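Local coordinates for protein FAD-binding oxidoreductase (Gulosibacter chungangensis, PDB 7PBG) that oxidises 4-ethylphenol, a 4-alkylphenol, by dehydrogenation to the 4-vinylphenol, using covalently attached FAD, at residues E24-E29 with T64-V69; S39-K44 with L104-K109; D51-S56 with H479-D484; V114-I117 with A122-V125. One frame throughout, in Å; residues are numbered along the deposited sequence.

Contact 1: E24-E29 with T64-V69; sequences ETIGSE and TEDVQV
Ile26 and Val69 make the tightest contact here: CD1 of Ile26 lies 3.3 Å from CG1 of Val69, inside usual van der Waals distance for two methyls, as the two side chains run antiparallel past one another. The same CD1 also rests on the stem of Asp66, 3.8 Å from its CB. With CG1 of Ile26 anti to the carbonyl carbon (chi1 -51°) and chi2 at -53°, CD1 swings toward helix 64-77, although CB itself does not point at the partner helix. The other Val69 methyl, CG2, packs 3.8 Å from Thr25 CB. Thr25 OG1 turns back to its own helix, bonding to the carbonyls of Glu21 and Phe22.

No direct hydrogen bond crosses; a water links the segments, donating to Ile26 O at 2.7 Å and to Asp66 OD2 at 2.7 Å. That carboxylate oxygen is itself held by the backbone N of Gly62. Directly after Ile26 the helix ends at Gly27, whose positive phi would push a side chain against the preceding carbonyl.

Helices 12-26 and 64-77 thus meet mainly through aliphatic carbons, while a helix-end carbonyl that no direct bond reaches across the contact is joined to Asp66 by the water.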
loop_
_atom_site.group_PDB
_atom_site.type_symbol
_atom_site.label_atom_id
_atom_site.label_comp_id
_atom_site.label_asym_id
_atom_site.label_seq_id
_atom_site.Cartn_x
_atom_site.Cartn_y
_atom_site.Cartn_z
ATOM N N GLU A 24 34.780 -20.488 -2.111
ATOM C CA GLU A 24 34.800 -21.479 -3.218
ATOM C C GLU A 24 33.661 -21.147 -4.195
ATOM O O GLU A 24 33.918 -21.190 -5.416
ATOM C CB GLU A 24 34.717 -22.930 -2.727
ATOM N N THR A 25 32.476 -20.765 -3.692
ATOM C CA THR A 25 31.243 -20.629 -4.515
ATOM C C THR A 25 31.106 -19.228 -5.129
ATOM O O THR A 25 30.545 -19.137 -6.232
ATOM C CB THR A 25 30.015 -21.008 -3.677
ATOM O OG1 THR A 25 29.927 -20.167 -2.528
ATOM C CG2 THR A 25 30.033 -22.462 -3.233
ATOM N N ILE A 26 31.491 -18.184 -4.408
ATOM C CA ILE A 26 31.291 -16.743 -4.780
ATOM C C ILE A 26 32.591 -16.212 -5.391
ATOM O O ILE A 26 32.534 -15.358 -6.299
ATOM C CB ILE A 26 30.882 -15.944 -3.526
ATOM C CG1 ILE A 26 29.719 -16.636 -2.827
ATOM C CG2 ILE A 26 30.565 -14.486 -3.830
ATOM C CD1 ILE A 26 28.572 -16.885 -3.786
ATOM N N GLY A 27 33.731 -16.712 -4.916
ATOM C CA GLY A 27 35.045 -16.171 -5.321
ATOM C C GLY A 27 35.722 -15.537 -4.119
ATOM O O GLY A 27 35.110 -14.666 -3.471
ATOM N N SER A 28 36.952 -15.954 -3.790
ATOM C CA SER A 28 37.698 -15.453 -2.604
ATOM C C SER A 28 37.828 -13.918 -2.641
ATOM O O SER A 28 37.759 -13.306 -1.576
ATOM C CB SER A 28 39.035 -16.132 -2.472
ATOM O OG SER A 28 39.821 -15.817 -3.600
ATOM N N GLU A 29 37.944 -13.293 -3.818
ATOM C CA GLU A 29 38.084 -11.813 -3.917
ATOM C C GLU A 29 36.799 -11.095 -3.454
ATOM O O GLU A 29 36.864 -9.861 -3.269
ATOM C CB GLU A 29 38.462 -11.352 -5.323
ATOM C CG GLU A 29 37.442 -11.700 -6.400
ATOM C CD GLU A 29 37.698 -12.942 -7.255
ATOM O OE1 GLU A 29 37.798 -14.089 -6.695
ATOM O OE2 GLU A 29 37.798 -12.771 -8.487
ATOM N N THR A 64 21.717 -12.721 -8.081
ATOM C CA THR A 64 20.700 -13.432 -7.276
ATOM C C THR A 64 21.235 -14.851 -6.943
ATOM O O THR A 64 21.092 -15.298 -5.782
ATOM C CB THR A 64 19.383 -13.507 -8.040
ATOM O OG1 THR A 64 19.010 -12.149 -8.336
ATOM C CG2 THR A 64 18.305 -14.189 -7.208
ATOM N N GLU A 65 21.833 -15.542 -7.921
ATOM C CA GLU A 65 22.318 -16.923 -7.662
ATOM C C GLU A 65 23.345 -16.905 -6.521
ATOM O O GLU A 65 23.334 -17.834 -5.669
ATOM C CB GLU A 65 22.909 -17.535 -8.930
ATOM C CG GLU A 65 23.283 -18.994 -8.742
ATOM C CD GLU A 65 23.679 -19.715 -10.025
ATOM O OE1 GLU A 65 23.633 -19.085 -11.105
ATOM O OE2 GLU A 65 24.011 -20.910 -9.943
ATOM N N ASP A 66 24.268 -15.951 -6.543
ATOM C CA ASP A 66 25.298 -15.822 -5.471
ATOM C C ASP A 66 24.554 -15.671 -4.138
ATOM O O ASP A 66 24.878 -16.341 -3.169
ATOM C CB ASP A 66 26.228 -14.636 -5.663
ATOM C CG ASP A 66 27.320 -14.847 -6.702
ATOM O OD1 ASP A 66 27.368 -15.933 -7.318
ATOM O OD2 ASP A 66 28.131 -13.927 -6.860
ATOM N N VAL A 67 23.610 -14.751 -4.067
ATOM C CA VAL A 67 22.792 -14.589 -2.822
ATOM C C VAL A 67 22.189 -15.936 -2.400
ATOM O O VAL A 67 22.258 -16.301 -1.187
ATOM C CB VAL A 67 21.733 -13.481 -2.971
ATOM C CG1 VAL A 67 20.887 -13.391 -1.711
ATOM C CG2 VAL A 67 22.384 -12.159 -3.230
ATOM N N GLN A 68 21.594 -16.693 -3.322
ATOM C CA GLN A 68 20.971 -17.994 -2.960
ATOM C C GLN A 68 22.011 -18.926 -2.325
ATOM O O GLN A 68 21.695 -19.584 -1.341
ATOM C CB GLN A 68 20.362 -18.698 -4.161
ATOM C CG GLN A 68 19.310 -17.858 -4.854
ATOM C CD GLN A 68 18.788 -18.604 -6.053
ATOM O OE1 GLN A 68 19.243 -18.361 -7.173
ATOM N NE2 GLN A 68 17.909 -19.574 -5.804
ATOM N N VAL A 69 23.173 -19.055 -2.947
ATOM C CA VAL A 69 24.196 -20.027 -2.479
ATOM C C VAL A 69 24.720 -19.552 -1.137
ATOM O O VAL A 69 24.934 -20.413 -0.263
ATOM C CB VAL A 69 25.331 -20.301 -3.490
ATOM C CG1 VAL A 69 26.113 -19.090 -3.868
ATOM C CG2 VAL A 69 26.289 -21.386 -2.986
HETATM O O HOH W 1 30.708 -13.779 -7.555
#

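Contact 2: S39-K44 with L104-K109; sequences SEYDDK and LLHLGK
Tyr41 and Leu104 bring the two backbones closest, yet their CA atoms stay 8.1 Å apart and no main-chain bond spans the gap. Residues 39-44 are irregular apart from a type I turn from Ser39 to Asp42, closed by Asp42 N to Ser39 O at 3.1 Å. Across from it runs the end of strand 103-106, where alternation points Leu104 and His106 toward the turn and Leu105 away from it.

Tyr41 therefore spans the distance with its side chain. Its CB meets CD1 of Leu104 at 3.5 Å, and farther out its OH hydrogen-bonds ND1 of His106 at 2.7 Å, the nitrogen lying at the phenol edge near the ring plane. In His106, CG is anti to the backbone N (chi1 -180°), and the ring's turn about CB-CG (chi2 -161°) then puts ND1 at the hydroxyl. The ring planes are inclined at 63° with centroids 5.3 Å apart, an oblique pair. On one imidazole face the backbone N of Lys109 sits 3.5 Å above the plane, toward the rim. The indole NE1 of Trp60 gives OH a second hydrogen bond, and Lys109 makes a cation-pi contact with Trp60.

All three touching residues are buried, so the buried phenol oxygen has two hydrogen-bonding partners. The pair ties the 39-44 loop to strand 103-106 of the mixed sheet, the side chain of His106 about 4 Å from Gly86, which binds FAD.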
loop_
_atom_site.group_PDB
_atom_site.type_symbol
_atom_site.label_atom_id
_atom_site.label_comp_id
_atom_site.label_asym_id
_atom_site.label_seq_id
_atom_site.Cartn_x
_atom_site.Cartn_y
_atom_site.Cartn_z
ATOM N N SER A 39 35.738 -3.241 8.740
ATOM C CA SER A 39 35.509 -2.101 9.657
ATOM C C SER A 39 34.807 -0.972 8.914
ATOM O O SER A 39 34.128 -0.180 9.584
ATOM C CB SER A 39 36.803 -1.615 10.322
ATOM O OG SER A 39 37.738 -1.174 9.364
ATOM N N GLU A 40 34.982 -0.911 7.598
ATOM C CA GLU A 40 34.245 0.025 6.710
ATOM C C GLU A 40 32.728 -0.121 6.956
ATOM O O GLU A 40 31.979 0.837 6.662
ATOM C CB GLU A 40 34.594 -0.280 5.261
ATOM C CG GLU A 40 34.023 0.698 4.256
ATOM C CD GLU A 40 34.653 0.580 2.868
ATOM O OE1 GLU A 40 35.906 0.448 2.787
ATOM O OE2 GLU A 40 33.903 0.607 1.866
ATOM N N TYR A 41 32.287 -1.299 7.371
ATOM C CA TYR A 41 30.839 -1.655 7.448
ATOM C C TYR A 41 30.362 -1.533 8.894
ATOM O O TYR A 41 29.191 -1.838 9.152
ATOM C CB TYR A 41 30.568 -3.030 6.816
ATOM C CG TYR A 41 30.733 -3.035 5.328
ATOM C CD1 TYR A 41 29.696 -2.680 4.486
ATOM C CD2 TYR A 41 31.983 -3.268 4.766
ATOM C CE1 TYR A 41 29.847 -2.690 3.107
ATOM C CE2 TYR A 41 32.150 -3.272 3.397
ATOM C CZ TYR A 41 31.086 -2.973 2.562
ATOM O OH TYR A 41 31.269 -2.956 1.203
ATOM N N ASP A 42 31.227 -1.165 9.841
ATOM C CA ASP A 42 30.754 -0.793 11.200
ATOM C C ASP A 42 29.936 0.516 11.113
ATOM O O ASP A 42 30.131 1.319 10.198
ATOM C CB ASP A 42 31.932 -0.606 12.156
ATOM C CG ASP A 42 32.735 -1.878 12.405
ATOM O OD1 ASP A 42 32.219 -2.995 12.093
ATOM O OD2 ASP A 42 33.865 -1.730 12.939
ATOM N N ASP A 43 29.009 0.715 12.050
ATOM C CA ASP A 43 28.126 1.893 12.044
ATOM C C ASP A 43 29.002 3.146 12.036
ATOM O O ASP A 43 29.861 3.283 12.943
ATOM C CB ASP A 43 27.222 1.836 13.284
ATOM C CG ASP A 43 26.112 2.852 13.365
ATOM O OD1 ASP A 43 26.076 3.760 12.470
ATOM O OD2 ASP A 43 25.241 2.700 14.324
ATOM N N LYS A 44 28.740 4.083 11.115
ATOM C CA LYS A 44 29.460 5.374 11.104
ATOM C C LYS A 44 29.087 6.226 12.317
ATOM O O LYS A 44 29.943 7.042 12.755
ATOM C CB LYS A 44 29.180 6.149 9.819
ATOM C CG LYS A 44 29.542 5.432 8.534
ATOM C CD LYS A 44 30.968 4.970 8.471
ATOM C CE LYS A 44 31.395 4.523 7.082
ATOM N NZ LYS A 44 32.693 3.810 7.146
ATOM N N LEU A 104 28.036 -9.846 6.768
ATOM C CA LEU A 104 27.298 -8.779 6.038
ATOM C C LEU A 104 27.286 -9.096 4.546
ATOM O O LEU A 104 28.357 -9.558 3.991
ATOM C CB LEU A 104 27.974 -7.456 6.327
ATOM C CG LEU A 104 28.292 -7.197 7.806
ATOM C CD1 LEU A 104 28.846 -5.801 7.962
ATOM C CD2 LEU A 104 27.062 -7.361 8.670
ATOM N N LEU A 105 26.127 -8.891 3.907
ATOM C CA LEU A 105 26.020 -9.002 2.436
ATOM C C LEU A 105 25.815 -7.585 1.914
ATOM O O LEU A 105 24.730 -7.096 2.031
ATOM C CB LEU A 105 24.854 -9.899 2.010
ATOM C CG LEU A 105 25.090 -11.399 2.086
ATOM C CD1 LEU A 105 25.683 -11.835 3.410
ATOM C CD2 LEU A 105 23.817 -12.169 1.746
ATOM N N HIS A 106 26.833 -6.981 1.308
ATOM C CA HIS A 106 26.665 -5.682 0.627
ATOM C C HIS A 106 26.314 -5.954 -0.842
ATOM O O HIS A 106 27.216 -6.045 -1.674
ATOM C CB HIS A 106 27.897 -4.830 0.846
ATOM C CG HIS A 106 27.798 -3.503 0.198
ATOM N ND1 HIS A 106 28.886 -2.752 -0.061
ATOM C CD2 HIS A 106 26.740 -2.864 -0.319
ATOM C CE1 HIS A 106 28.508 -1.649 -0.696
ATOM N NE2 HIS A 106 27.197 -1.689 -0.850
ATOM N N LEU A 107 25.022 -6.033 -1.122
ATOM C CA LEU A 107 24.504 -6.374 -2.451
ATOM C C LEU A 107 24.886 -5.301 -3.457
ATOM O O LEU A 107 25.129 -5.654 -4.598
ATOM C CB LEU A 107 22.990 -6.590 -2.403
ATOM C CG LEU A 107 22.589 -8.042 -2.130
ATOM C CD1 LEU A 107 22.778 -8.408 -0.687
ATOM C CD2 LEU A 107 21.178 -8.321 -2.607
ATOM N N GLY A 108 24.849 -4.032 -3.040
ATOM C CA GLY A 108 24.925 -2.922 -3.984
ATOM C C GLY A 108 26.331 -2.749 -4.549
ATOM O O GLY A 108 26.460 -2.043 -5.547
ATOM N N LYS A 109 27.363 -3.321 -3.941
ATOM C CA LYS A 109 28.755 -3.156 -4.439
ATOM C C LYS A 109 28.778 -3.597 -5.913
ATOM O O LYS A 109 29.330 -2.835 -6.750
ATOM C CB LYS A 109 29.720 -3.955 -3.548
ATOM C CG LYS A 109 31.181 -3.985 -4.005
ATOM C CD LYS A 109 32.150 -3.155 -3.242
ATOM C CE LYS A 109 33.456 -2.949 -3.994
ATOM N NZ LYS A 109 34.456 -3.980 -3.642
#

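Contact 3: D51-S56 with H479-D484; sequences DEFKGS and HNVLAD
Phe53 pushes its ring against Asn480 and Val481, and the ring is the whole of its segment's share in the contact. The residue occupies the third position of a type II turn from Asp51 to Lys54, with a positive phi of 67°. From there, CG set anti to the carbonyl carbon (chi1 -48°) sends the ring out toward residues 479-484.

The ring is met in two ways. CB of Asn480 lies over one face, 4.2 Å from the centroid of the Phe53 ring and 28° off its normal, a CH-pi contact. The Asn480 amide plane is inclined to the ring, and its ND2 goes elsewhere, to the carbonyl of Ser96, so the polar end is held by a partner outside the contact while the CB bears on the aromatic carbons. At the far end, CZ of Phe53 reaches CB of Val481 at 3.7 Å, the side chains lying nearly perpendicular.

The backbone of Val481 is held by its own segment: its N donates to ND1 of His479 at 3.0 Å, almost straight and in the imidazole plane. NE2 of His479 in turn bonds OD2 of Asp43.

An alanine in place of Phe53 would probably remove the ring from Asn480 CB and Val481 and leave a gap that the other side chains of 51-56 do not reach.

The contact rests on CH-pi and apolar contacts, with no direct hydrogen bond between the segments, and it sets the loop before strand 57-59 against residues 480-481, just ahead of residues 483-484, the side chain of Asn480 about 6 Å from the bound FAD.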
loop_
_atom_site.group_PDB
_atom_site.type_symbol
_atom_site.label_atom_id
_atom_site.label_comp_id
_atom_site.label_asym_id
_atom_site.label_seq_id
_atom_site.Cartn_x
_atom_site.Cartn_y
_atom_site.Cartn_z
ATOM N N ASP A 51 32.091 -4.237 20.933
ATOM C CA ASP A 51 31.897 -5.106 19.749
ATOM C C ASP A 51 30.398 -5.273 19.434
ATOM O O ASP A 51 30.107 -6.065 18.524
ATOM C CB ASP A 51 32.659 -6.414 19.941
ATOM C CG ASP A 51 34.109 -6.268 19.508
ATOM O OD1 ASP A 51 34.471 -5.178 18.995
ATOM O OD2 ASP A 51 34.855 -7.239 19.669
ATOM N N GLU A 52 29.509 -4.500 20.079
ATOM C CA GLU A 52 28.067 -4.453 19.707
ATOM C C GLU A 52 27.927 -4.070 18.232
ATOM O O GLU A 52 28.641 -3.107 17.797
ATOM C CB GLU A 52 27.281 -3.462 20.563
ATOM C CG GLU A 52 27.461 -3.696 22.043
ATOM C CD GLU A 52 28.493 -2.804 22.726
ATOM O OE1 GLU A 52 29.516 -2.415 22.098
ATOM O OE2 GLU A 52 28.257 -2.473 23.883
ATOM N N PHE A 53 27.126 -4.831 17.477
ATOM C CA PHE A 53 26.710 -4.472 16.103
ATOM C C PHE A 53 27.945 -4.514 15.189
ATOM O O PHE A 53 27.930 -3.861 14.155
ATOM C CB PHE A 53 26.056 -3.085 16.068
ATOM C CG PHE A 53 24.996 -2.892 17.139
ATOM C CD1 PHE A 53 23.901 -3.733 17.187
ATOM C CD2 PHE A 53 25.120 -1.920 18.114
ATOM C CE1 PHE A 53 22.937 -3.594 18.177
ATOM C CE2 PHE A 53 24.167 -1.790 19.119
ATOM C CZ PHE A 53 23.090 -2.645 19.169
ATOM N N LYS A 54 28.968 -5.286 15.528
ATOM C CA LYS A 54 30.171 -5.391 14.648
ATOM C C LYS A 54 30.102 -6.696 13.859
ATOM O O LYS A 54 30.230 -7.798 14.474
ATOM C CB LYS A 54 31.481 -5.238 15.433
ATOM C CG LYS A 54 31.604 -3.932 16.209
ATOM C CD LYS A 54 32.216 -2.822 15.487
ATOM C CE LYS A 54 32.317 -1.560 16.325
ATOM N NZ LYS A 54 33.504 -1.586 17.215
ATOM N N GLY A 55 30.033 -6.598 12.523
ATOM C CA GLY A 55 29.997 -7.792 11.665
ATOM C C GLY A 55 31.357 -8.490 11.624
ATOM O O GLY A 55 32.388 -7.850 11.974
ATOM N N SER A 56 31.368 -9.746 11.183
ATOM C CA SER A 56 32.550 -10.643 11.168
ATOM C C SER A 56 33.222 -10.596 9.814
ATOM O O SER A 56 34.430 -10.914 9.722
ATOM C CB SER A 56 32.169 -12.049 11.464
ATOM O OG SER A 56 31.125 -12.485 10.579
ATOM N N HIS A 479 17.002 2.869 15.125
ATOM C CA HIS A 479 18.351 2.300 15.209
ATOM C C HIS A 479 18.295 0.886 15.800
ATOM O O HIS A 479 17.463 0.613 16.732
ATOM C CB HIS A 479 19.244 3.245 16.016
ATOM C CG HIS A 479 20.701 2.959 15.916
ATOM N ND1 HIS A 479 21.328 1.871 16.532
ATOM C CD2 HIS A 479 21.683 3.645 15.292
ATOM C CE1 HIS A 479 22.650 1.916 16.269
ATOM N NE2 HIS A 479 22.896 3.031 15.541
ATOM N N ASN A 480 19.162 0.023 15.300
ATOM C CA ASN A 480 19.445 -1.322 15.879
ATOM C C ASN A 480 19.361 -1.288 17.412
ATOM O O ASN A 480 18.680 -2.162 17.999
ATOM C CB ASN A 480 20.842 -1.828 15.540
ATOM C CG ASN A 480 21.086 -2.010 14.063
ATOM O OD1 ASN A 480 20.159 -1.869 13.248
ATOM N ND2 ASN A 480 22.314 -2.367 13.713
ATOM N N VAL A 481 20.042 -0.348 18.072
ATOM C CA VAL A 481 20.185 -0.413 19.559
ATOM C C VAL A 481 18.847 -0.120 20.225
ATOM O O VAL A 481 18.671 -0.458 21.388
ATOM C CB VAL A 481 21.306 0.525 20.030
ATOM C CG1 VAL A 481 20.901 1.992 19.917
ATOM C CG2 VAL A 481 21.760 0.170 21.428
ATOM N N LEU A 482 17.932 0.557 19.528
ATOM C CA LEU A 482 16.601 0.962 20.066
ATOM C C LEU A 482 15.503 -0.058 19.761
ATOM O O LEU A 482 14.358 0.116 20.284
ATOM C CB LEU A 482 16.173 2.293 19.442
ATOM C CG LEU A 482 17.068 3.491 19.706
ATOM C CD1 LEU A 482 16.551 4.726 18.937
ATOM C CD2 LEU A 482 17.247 3.771 21.205
ATOM N N ALA A 483 15.776 -1.054 18.914
ATOM C CA ALA A 483 14.738 -1.942 18.316
ATOM C C ALA A 483 13.893 -2.583 19.424
ATOM O O ALA A 483 12.692 -2.562 19.361
ATOM C CB ALA A 483 15.399 -2.991 17.467
ATOM N N ASP A 484 14.525 -3.131 20.443
ATOM C CA ASP A 484 13.732 -3.899 21.423
ATOM C C ASP A 484 12.854 -2.936 22.206
ATOM O O ASP A 484 11.659 -3.269 22.527
ATOM C CB ASP A 484 14.622 -4.713 22.362
ATOM C CG ASP A 484 15.019 -6.065 21.793
ATOM O OD1 ASP A 484 14.376 -6.553 20.814
ATOM O OD2 ASP A 484 15.975 -6.634 22.333
#

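Contact 4: V114-I117 with A122-V125; sequences VLEI and AYAV
Glu116 and Tyr123 are brought together by their torsions: the glutamate stretches out, CG anti to its backbone N (chi1 -177°), while Tyr123 takes the conformation with CG between N and the carbonyl carbon (chi1 71°), bringing its hydroxyl end near the carboxylate. Glu116 OE2 ends 3.0 Å from Tyr123 OH, with the carboxylate steeply inclined to the ring. OE2 also accepts a hydrogen bond from ND2 of Asn118. Replacing Glu116 by an alanine would probably leave Asn118 ND2 without this acceptor and the Tyr123 hydroxyl without its carboxylate neighbour.

The backbones pair as well. Leu115 N donates to Val125 O at 2.8 Å, and Val125 N to Glu116 O at 2.9 Å. Glu116 and Val125 form a hydrogen-bonded antiparallel pair on one face, with Glu116 CB 3.9 Å from Val125 CG2. Ile117 and Ala124, a non-hydrogen-bonded pair with CA atoms 4.4 Å apart, occupy the other face, against helix 132-142.

Near the turn, Ala122 and Tyr123 both oppose Asn118, and Ala122 O accepts a bond from Arg436 of the second subunit. These features define a beta hairpin with a G1 bulge next to its turn, the N-to-C directions of 114-117 and 123-125 lying 162° apart, within the FAD-binding domain's antiparallel sheet.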
loop_
_atom_site.group_PDB
_atom_site.type_symbol
_atom_site.label_atom_id
_atom_site.label_comp_id
_atom_site.label_asym_id
_atom_site.label_seq_id
_atom_site.Cartn_x
_atom_site.Cartn_y
_atom_site.Cartn_z
ATOM N N VAL A 114 20.603 -0.243 -13.187
ATOM C CA VAL A 114 19.234 0.095 -13.614
ATOM C C VAL A 114 18.891 -0.829 -14.782
ATOM O O VAL A 114 19.668 -0.820 -15.812
ATOM C CB VAL A 114 19.157 1.573 -14.021
ATOM C CG1 VAL A 114 17.801 1.894 -14.598
ATOM C CG2 VAL A 114 19.558 2.483 -12.869
ATOM N N LEU A 115 17.808 -1.582 -14.679
ATOM C CA LEU A 115 17.468 -2.621 -15.683
ATOM C C LEU A 115 16.425 -2.139 -16.673
ATOM O O LEU A 115 16.296 -2.765 -17.727
ATOM C CB LEU A 115 17.020 -3.889 -14.974
ATOM C CG LEU A 115 18.119 -4.485 -14.118
ATOM C CD1 LEU A 115 17.596 -5.643 -13.366
ATOM C CD2 LEU A 115 19.321 -4.919 -14.945
ATOM N N GLU A 116 15.668 -1.107 -16.327
ATOM C CA GLU A 116 14.568 -0.642 -17.186
ATOM C C GLU A 116 14.243 0.783 -16.764
ATOM O O GLU A 116 14.116 1.039 -15.571
ATOM C CB GLU A 116 13.352 -1.553 -17.102
ATOM C CG GLU A 116 12.223 -1.137 -18.042
ATOM C CD GLU A 116 11.073 -2.120 -18.170
ATOM O OE1 GLU A 116 11.060 -3.078 -17.407
ATOM O OE2 GLU A 116 10.204 -1.914 -19.072
ATOM N N ILE A 117 13.934 1.603 -17.744
ATOM C CA ILE A 117 13.273 2.921 -17.572
ATOM C C ILE A 117 12.151 2.953 -18.607
ATOM O O ILE A 117 12.387 3.190 -19.798
ATOM C CB ILE A 117 14.243 4.074 -17.732
ATOM C CG1 ILE A 117 15.397 3.994 -16.731
ATOM C CG2 ILE A 117 13.522 5.410 -17.660
ATOM C CD1 ILE A 117 16.535 4.870 -17.150
ATOM N N ALA A 122 5.815 4.695 -17.019
ATOM C CA ALA A 122 6.402 5.546 -15.950
ATOM C C ALA A 122 6.902 4.722 -14.777
ATOM O O ALA A 122 6.359 4.863 -13.647
ATOM C CB ALA A 122 5.411 6.537 -15.458
ATOM N N TYR A 123 7.815 3.808 -15.021
ATOM C CA TYR A 123 8.492 3.084 -13.916
ATOM C C TYR A 123 9.950 2.806 -14.263
ATOM O O TYR A 123 10.314 2.788 -15.417
ATOM C CB TYR A 123 7.752 1.825 -13.519
ATOM C CG TYR A 123 7.796 0.696 -14.508
ATOM C CD1 TYR A 123 8.829 -0.223 -14.522
ATOM C CD2 TYR A 123 6.822 0.555 -15.473
ATOM C CE1 TYR A 123 8.881 -1.272 -15.438
ATOM C CE2 TYR A 123 6.835 -0.497 -16.364
ATOM C CZ TYR A 123 7.869 -1.420 -16.361
ATOM O OH TYR A 123 7.898 -2.452 -17.268
ATOM N N ALA A 124 10.732 2.481 -13.239
ATOM C CA ALA A 124 12.101 2.002 -13.421
ATOM C C ALA A 124 12.228 0.708 -12.637
ATOM O O ALA A 124 11.382 0.423 -11.764
ATOM C CB ALA A 124 13.092 3.042 -12.956
ATOM N N VAL A 125 13.214 -0.058 -13.001
ATOM C CA VAL A 125 13.573 -1.320 -12.305
ATOM C C VAL A 125 15.016 -1.208 -11.844
ATOM O O VAL A 125 15.925 -0.892 -12.697
ATOM C CB VAL A 125 13.337 -2.568 -13.171
ATOM C CG1 VAL A 125 13.747 -3.857 -12.449
ATOM C CG2 VAL A 125 11.904 -2.614 -13.664
#

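Contact 2 is wholly buried, contacts 1, 3 and 4 only partly so; contact 1 lies farthest out, its centre about 29 Å from that of the chain. Contacts 2 and 3 both hold the loop between helix 35-39 and strand 57-59 and touch directly; contact 1 meets contact 2 by packing of Val67 on Leu107. Chemistry follows position: aliphatic packing and one water at the outer helices, a direct phenol-imidazole bond in the interior, an aromatic face between early and late chain. Contact 4 is a local hairpin using backbone bonds, about 10 Å from contact 2 at the nearest atoms.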